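Local coordinates for endo-beta-mannanase (Rhizomucor miehei, PDB 4QP0), which probably hydrolyses internal beta-1,4-mannosidic linkages at random in mannans, galactomannans and glucomannans, as a secreted TIM-barrel enzyme of glycoside hydrolase family 5, at residues F66-D70 and Y119-F124; L296-R302 and G335-C339. One frame throughout, in Å; residues are numbered along the deposited sequence.

Interaction 1 of 2, residues F66-D70 and Y119-F124; sequences FQQWD and YYVKNF. With SO4 (sulfate ion), chain B.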
loop_
_atom_site.group_PDB
_atom_site.type_symbol
_atom_site.label_atom_id
_atom_site.label_comp_id
_atom_site.label_asym_id
_atom_site.label_seq_id
_atom_site.Cartn_x
_atom_site.Cartn_y
_atom_site.Cartn_z
ATOM N N PHE A 66 -1.482 -14.889 9.420
ATOM C CA PHE A 66 -0.035 -14.928 9.169
ATOM C C PHE A 66 0.775 -14.762 10.451
ATOM O O PHE A 66 1.858 -15.328 10.571
ATOM C CB PHE A 66 0.405 -13.895 8.117
ATOM C CG PHE A 66 -0.291 -14.035 6.784
ATOM C CD1 PHE A 66 -0.755 -15.267 6.340
ATOM C CD2 PHE A 66 -0.456 -12.925 5.957
ATOM C CE1 PHE A 66 -1.396 -15.381 5.110
ATOM C CE2 PHE A 66 -1.097 -13.037 4.730
ATOM C CZ PHE A 66 -1.563 -14.269 4.305
ATOM N N GLN A 67 0.255 -13.966 11.385
ATOM C CA GLN A 67 0.857 -13.801 12.713
ATOM C C GLN A 67 -0.195 -13.944 13.798
ATOM O O GLN A 67 -1.390 -13.774 13.547
ATOM C CB GLN A 67 1.503 -12.433 12.868
ATOM C CG GLN A 67 2.900 -12.297 12.313
ATOM C CD GLN A 67 3.298 -10.840 12.165
ATOM O OE1 GLN A 67 2.664 -10.075 11.425
ATOM N NE2 GLN A 67 4.353 -10.448 12.861
ATOM N N GLN A 68 0.267 -14.225 15.010
ATOM C CA GLN A 68 -0.606 -14.527 16.135
ATOM C C GLN A 68 0.226 -14.638 17.409
ATOM O O GLN A 68 1.373 -15.085 17.380
ATOM C CB GLN A 68 -1.390 -15.813 15.846
ATOM C CG GLN A 68 -1.740 -16.696 17.028
ATOM C CD GLN A 68 -2.405 -17.989 16.591
ATOM O OE1 GLN A 68 -3.404 -17.977 15.865
ATOM N NE2 GLN A 68 -1.852 -19.113 17.034
ATOM N N TRP A 69 -0.357 -14.200 18.519
ATOM C CA TRP A 69 0.304 -14.275 19.805
ATOM C C TRP A 69 0.088 -15.616 20.432
ATOM O O TRP A 69 -1.031 -16.135 20.453
ATOM C CB TRP A 69 -0.206 -13.189 20.729
ATOM C CG TRP A 69 0.573 -13.131 22.013
ATOM C CD1 TRP A 69 0.183 -13.593 23.268
ATOM C CD2 TRP A 69 1.929 -12.603 22.207
ATOM N NE1 TRP A 69 1.168 -13.376 24.202
ATOM C CE2 TRP A 69 2.242 -12.789 23.634
ATOM C CE3 TRP A 69 2.875 -12.005 21.380
ATOM C CZ2 TRP A 69 3.453 -12.385 24.180
ATOM C CZ3 TRP A 69 4.094 -11.605 21.943
ATOM C CH2 TRP A 69 4.375 -11.792 23.308
ATOM N N ASP A 70 1.167 -16.192 20.950
ATOM C CA ASP A 70 1.090 -17.456 21.672
ATOM C C ASP A 70 1.184 -17.194 23.175
ATOM O O ASP A 70 2.260 -16.882 23.699
ATOM C CB ASP A 70 2.199 -18.405 21.210
ATOM C CG ASP A 70 1.855 -19.865 21.438
ATOM O OD1 ASP A 70 0.813 -20.162 22.068
ATOM O OD2 ASP A 70 2.639 -20.721 20.977
ATOM N N TYR A 119 -2.369 -5.017 17.283
ATOM C CA TYR A 119 -2.200 -6.403 17.726
ATOM C C TYR A 119 -0.857 -6.589 18.439
ATOM O O TYR A 119 -0.781 -7.253 19.478
ATOM C CB TYR A 119 -2.307 -7.364 16.540
ATOM C CG TYR A 119 -2.513 -8.814 16.938
ATOM C CD1 TYR A 119 -3.782 -9.400 16.888
ATOM C CD2 TYR A 119 -1.440 -9.602 17.363
ATOM C CE1 TYR A 119 -3.970 -10.726 17.252
ATOM C CE2 TYR A 119 -1.624 -10.927 17.727
ATOM C CZ TYR A 119 -2.885 -11.482 17.669
ATOM O OH TYR A 119 -3.056 -12.793 18.030
ATOM N N TYR A 120 0.192 -6.003 17.863
ATOM C CA TYR A 120 1.517 -5.987 18.460
ATOM C C TYR A 120 1.477 -5.301 19.827
ATOM O O TYR A 120 1.997 -5.825 20.810
ATOM C CB TYR A 120 2.496 -5.220 17.572
ATOM C CG TYR A 120 2.909 -5.868 16.267
ATOM C CD1 TYR A 120 4.120 -6.562 16.163
ATOM C CD2 TYR A 120 2.123 -5.734 15.114
ATOM C CE1 TYR A 120 4.521 -7.128 14.962
ATOM C CE2 TYR A 120 2.517 -6.292 13.908
ATOM C CZ TYR A 120 3.713 -6.987 13.832
ATOM O OH TYR A 120 4.102 -7.539 12.633
ATOM N N VAL A 121 0.848 -4.128 19.870
ATOM C CA VAL A 121 0.824 -3.285 21.065
ATOM C C VAL A 121 0.082 -3.947 22.232
ATOM O O VAL A 121 0.558 -3.914 23.370
ATOM C CB VAL A 121 0.238 -1.885 20.762
ATOM C CG1 VAL A 121 0.320 -0.985 21.987
ATOM C CG2 VAL A 121 0.980 -1.242 19.599
ATOM N N LYS A 122 -1.075 -4.536 21.939
ATOM C CA LYS A 122 -1.885 -5.231 22.933
ATOM C C LYS A 122 -1.103 -6.379 23.560
ATOM O O LYS A 122 -0.939 -6.432 24.785
ATOM C CB LYS A 122 -3.172 -5.753 22.287
ATOM C CG LYS A 122 -4.049 -6.613 23.190
ATOM C CD LYS A 122 -5.255 -7.188 22.458
ATOM C CE LYS A 122 -4.860 -7.953 21.198
ATOM N NZ LYS A 122 -5.548 -9.271 21.074
ATOM N N ASN A 123 -0.598 -7.270 22.706
ATOM C CA ASN A 123 0.044 -8.510 23.148
ATOM C C ASN A 123 1.452 -8.359 23.740
ATOM O O ASN A 123 1.905 -9.230 24.486
ATOM C CB ASN A 123 0.011 -9.553 22.029
ATOM C CG ASN A 123 -1.405 -9.988 21.682
ATOM O OD1 ASN A 123 -1.943 -9.609 20.645
ATOM N ND2 ASN A 123 -2.017 -10.779 22.557
ATOM N N PHE A 124 2.140 -7.263 23.422
ATOM C CA PHE A 124 3.447 -6.984 24.043
ATOM C C PHE A 124 3.369 -6.201 25.365
ATOM O O PHE A 124 4.355 -6.108 26.101
ATOM C CB PHE A 124 4.403 -6.310 23.050
ATOM C CG PHE A 124 5.196 -7.282 22.222
ATOM C CD1 PHE A 124 6.287 -7.958 22.771
ATOM C CD2 PHE A 124 4.854 -7.532 20.896
ATOM C CE1 PHE A 124 7.017 -8.863 22.014
ATOM C CE2 PHE A 124 5.579 -8.430 20.131
ATOM C CZ PHE A 124 6.660 -9.100 20.690
HETATM S S SO4 B . -6.493 -13.442 18.809
HETATM O O1 SO4 B . -5.727 -12.701 19.834
HETATM O O2 SO4 B . -7.400 -14.417 19.459
HETATM O O3 SO4 B . -7.301 -12.490 18.007
HETATM O O4 SO4 B . -5.533 -14.158 17.928
#
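Strand 67-70, half of a small beta hairpin with strand 75-78 at the periphery of the TIM barrel, lies over the last turns of helix 116-124, and Gln67, Trp69, Tyr119, Tyr120, Asn123 and Phe124 join them. The two short axes run almost parallel, 7° apart. Trp69 points toward the helix: its CG stands anti to the backbone N (chi1 -173°), which swings the indole across the helix axis, over Asn123 to Phe124. Asn123 CB sits over the five-membered ring, 3.9 Å from its centroid, as a CH-pi contact. The outer edge of the indole is directed at the face of Phe124 in a T-shaped pair, with CZ3 3.8 Å from Phe124 CZ and the planes at 68°. Met76 of the partner strand touches both Trp69 and Tyr119.

Two phenol oxygens supply the polar links. Trp69 N donates an almost straight bond of 3.1 Å to Tyr119 OH, arriving at the edge of the ring and in its plane. Tyr119 OH donates to O4 of a sulfate at 2.8 Å, an ion probably from the crystallisation liquor that Ser61 also binds. At the other end Gln67 NE2 reaches Tyr120 OH at 2.9 Å, the amide plane steeply inclined to the ring. Tyr119 OH thus acts as acceptor and donor at once, tying a strand amide to the helix and donating its own O-H to the anion.

Interaction 2 of 2, residues L296-R302 and G335-C339; sequences LSTDALR and GFGIC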
loop_
_atom_site.group_PDB
_atom_site.type_symbol
_atom_site.label_atom_id
_atom_site.label_comp_id
_atom_site.label_asym_id
_atom_site.label_seq_id
_atom_site.Cartn_x
_atom_site.Cartn_y
_atom_site.Cartn_z
ATOM N N LEU A 296 -14.140 6.950 -4.470
ATOM C CA LEU A 296 -15.367 7.672 -4.182
ATOM C C LEU A 296 -16.487 6.660 -3.935
ATOM O O LEU A 296 -16.527 5.599 -4.574
ATOM C CB LEU A 296 -15.711 8.639 -5.320
ATOM C CG LEU A 296 -14.752 9.835 -5.436
ATOM C CD1 LEU A 296 -15.015 10.621 -6.711
ATOM C CD2 LEU A 296 -14.823 10.735 -4.203
ATOM N N SER A 297 -17.373 6.998 -2.995
ATOM C CA SER A 297 -18.400 6.086 -2.467
ATOM C C SER A 297 -19.481 5.648 -3.450
ATOM O O SER A 297 -20.163 4.651 -3.210
ATOM C CB SER A 297 -19.098 6.709 -1.251
ATOM O OG SER A 297 -18.173 7.029 -0.232
ATOM N N THR A 298 -19.685 6.397 -4.526
ATOM C CA THR A 298 -20.762 6.040 -5.447
ATOM C C THR A 298 -20.297 5.998 -6.885
ATOM O O THR A 298 -19.353 6.692 -7.272
ATOM C CB THR A 298 -21.989 6.980 -5.335
ATOM O OG1 THR A 298 -21.595 8.332 -5.594
ATOM C CG2 THR A 298 -22.628 6.889 -3.958
ATOM N N ASP A 299 -20.979 5.170 -7.667
ATOM C CA ASP A 299 -20.756 5.075 -9.097
ATOM C C ASP A 299 -20.786 6.472 -9.702
ATOM O O ASP A 299 -19.846 6.884 -10.389
ATOM C CB ASP A 299 -21.844 4.193 -9.722
ATOM C CG ASP A 299 -21.800 4.194 -11.230
ATOM O OD1 ASP A 299 -20.916 3.518 -11.797
ATOM O OD2 ASP A 299 -22.647 4.878 -11.846
ATOM N N ALA A 300 -21.866 7.197 -9.416
ATOM C CA ALA A 300 -22.084 8.542 -9.936
ATOM C C ALA A 300 -20.981 9.544 -9.548
ATOM O O ALA A 300 -20.619 10.387 -10.357
ATOM C CB ALA A 300 -23.455 9.049 -9.509
ATOM N N LEU A 301 -20.451 9.456 -8.323
ATOM C CA LEU A 301 -19.308 10.293 -7.932
ATOM C C LEU A 301 -18.062 9.922 -8.717
ATOM O O LEU A 301 -17.299 10.786 -9.138
ATOM C CB LEU A 301 -19.022 10.198 -6.435
ATOM C CG LEU A 301 -19.918 10.983 -5.471
ATOM C CD1 LEU A 301 -19.435 10.765 -4.048
ATOM C CD2 LEU A 301 -19.976 12.474 -5.784
ATOM N N ARG A 302 -17.874 8.625 -8.926
ATOM C CA ARG A 302 -16.728 8.132 -9.665
ATOM C C ARG A 302 -16.769 8.515 -11.153
ATOM O O ARG A 302 -15.770 8.995 -11.688
ATOM C CB ARG A 302 -16.573 6.628 -9.454
ATOM C CG ARG A 302 -16.310 6.256 -7.996
ATOM C CD ARG A 302 -15.926 4.795 -7.817
ATOM N NE ARG A 302 -17.011 3.863 -8.126
ATOM C CZ ARG A 302 -17.827 3.315 -7.229
ATOM N NH1 ARG A 302 -17.703 3.585 -5.930
ATOM N NH2 ARG A 302 -18.763 2.468 -7.627
ATOM N N GLY A 335 -18.465 0.001 -0.823
ATOM C CA GLY A 335 -18.917 1.230 -1.473
ATOM C C GLY A 335 -17.986 1.638 -2.600
ATOM O O GLY A 335 -18.410 2.266 -3.577
ATOM N N PHE A 336 -16.717 1.258 -2.476
ATOM C CA PHE A 336 -15.700 1.618 -3.462
ATOM C C PHE A 336 -15.417 0.511 -4.480
ATOM O O PHE A 336 -14.630 0.706 -5.409
ATOM C CB PHE A 336 -14.398 1.985 -2.762
ATOM C CG PHE A 336 -14.510 3.140 -1.802
ATOM C CD1 PHE A 336 -14.534 4.454 -2.266
ATOM C CD2 PHE A 336 -14.552 2.914 -0.433
ATOM C CE1 PHE A 336 -14.615 5.517 -1.379
ATOM C CE2 PHE A 336 -14.631 3.972 0.460
ATOM C CZ PHE A 336 -14.663 5.277 -0.014
ATOM N N GLY A 337 -16.053 -0.645 -4.303
ATOM C CA GLY A 337 -15.829 -1.802 -5.170
ATOM C C GLY A 337 -16.278 -1.570 -6.603
ATOM O O GLY A 337 -17.424 -1.191 -6.845
ATOM N N ILE A 338 -15.351 -1.784 -7.539
ATOM C CA ILE A 338 -15.600 -1.677 -8.976
ATOM C C ILE A 338 -15.384 -3.046 -9.617
ATOM O O ILE A 338 -14.351 -3.678 -9.395
ATOM C CB ILE A 338 -14.662 -0.634 -9.637
ATOM C CG1 ILE A 338 -15.138 0.787 -9.323
ATOM C CG2 ILE A 338 -14.591 -0.839 -11.149
ATOM C CD1 ILE A 338 -14.150 1.878 -9.689
ATOM N N CYS A 339 -16.366 -3.507 -10.390
ATOM C CA CYS A 339 -16.253 -4.787 -11.089
ATOM C C CYS A 339 -15.733 -4.542 -12.497
ATOM O O CYS A 339 -15.870 -3.442 -13.023
ATOM C CB CYS A 339 -17.606 -5.502 -11.164
ATOM S SG CYS A 339 -18.611 -5.472 -9.658
#
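Gly335 opens the contact through its carbonyl, which takes a hydrogen bond of 2.8 Å from Arg302 NH1; NH1 lies in the carbonyl plane of Gly335, while Gly335 O sits 17° out of the guanidinium plane. The same NH1 also donates to Leu296 O at 2.7 Å, so one nitrogen bridges the loop 335-339 and the residues leading into helix 299-315. Thr298 C lies over the centre of one face of the guanidinium, and Phe336 O more distantly over the other. Thr298 itself is the N-cap of the helix, its OG1 accepting from Leu301 N. Gly335 O additionally lies 3.0 Å from Ser297 O, a close approach of two acceptors that the positive guanidinium probably helps to offset.

Phe336 follows. Its CB starts away from the other segment, but with CG beside the backbone N (chi1 -59°) the ring swings back along the Leu296-Ser297 backbone. CD1 comes within 3.3 Å of Leu296 O, and Leu296 N lies in plane at the ring edge. Ser297 OG, near CZ, has its polar partner in Glu260.

The main chain then passes Gly337 to Ile338, whose CG1 and CD1 branch runs alongside the Arg302 chain in the opposite direction, CG1 lying 3.8 Å from NE. Cys339 closes the segment in a disulfide with Cys330.

Backbone bonds from Phe336 and Ile338 to Gln325, just beyond strand 320-323, hold this loop beside the barrel, while Ile338 packs on Tyr306 of helix 299-315 and on Ile345 and Val349 of helix 345-358.

How the interactions relate
The two contacts occupy separate regions of one TIM-barrel chain, their centres 34 Å apart and their nearest atoms about 21 Å apart. They follow in series: interaction 1 is complete by residue 124, long before interaction 2 opens at residue 296. Interaction 1 joins a hairpin inserted after strand 51-55 to the helix that follows strand 102-106, early in the barrel. Interaction 2 belongs to its closing part, where the segments after strands 289-294 and 320-323 meet; the latter strand pairs with strand 17-25 to complete the circuit. One joins a hairpin strand to a helix, the other a loop to the start of a helix; both lie outside the barrel strands, at well-separated points.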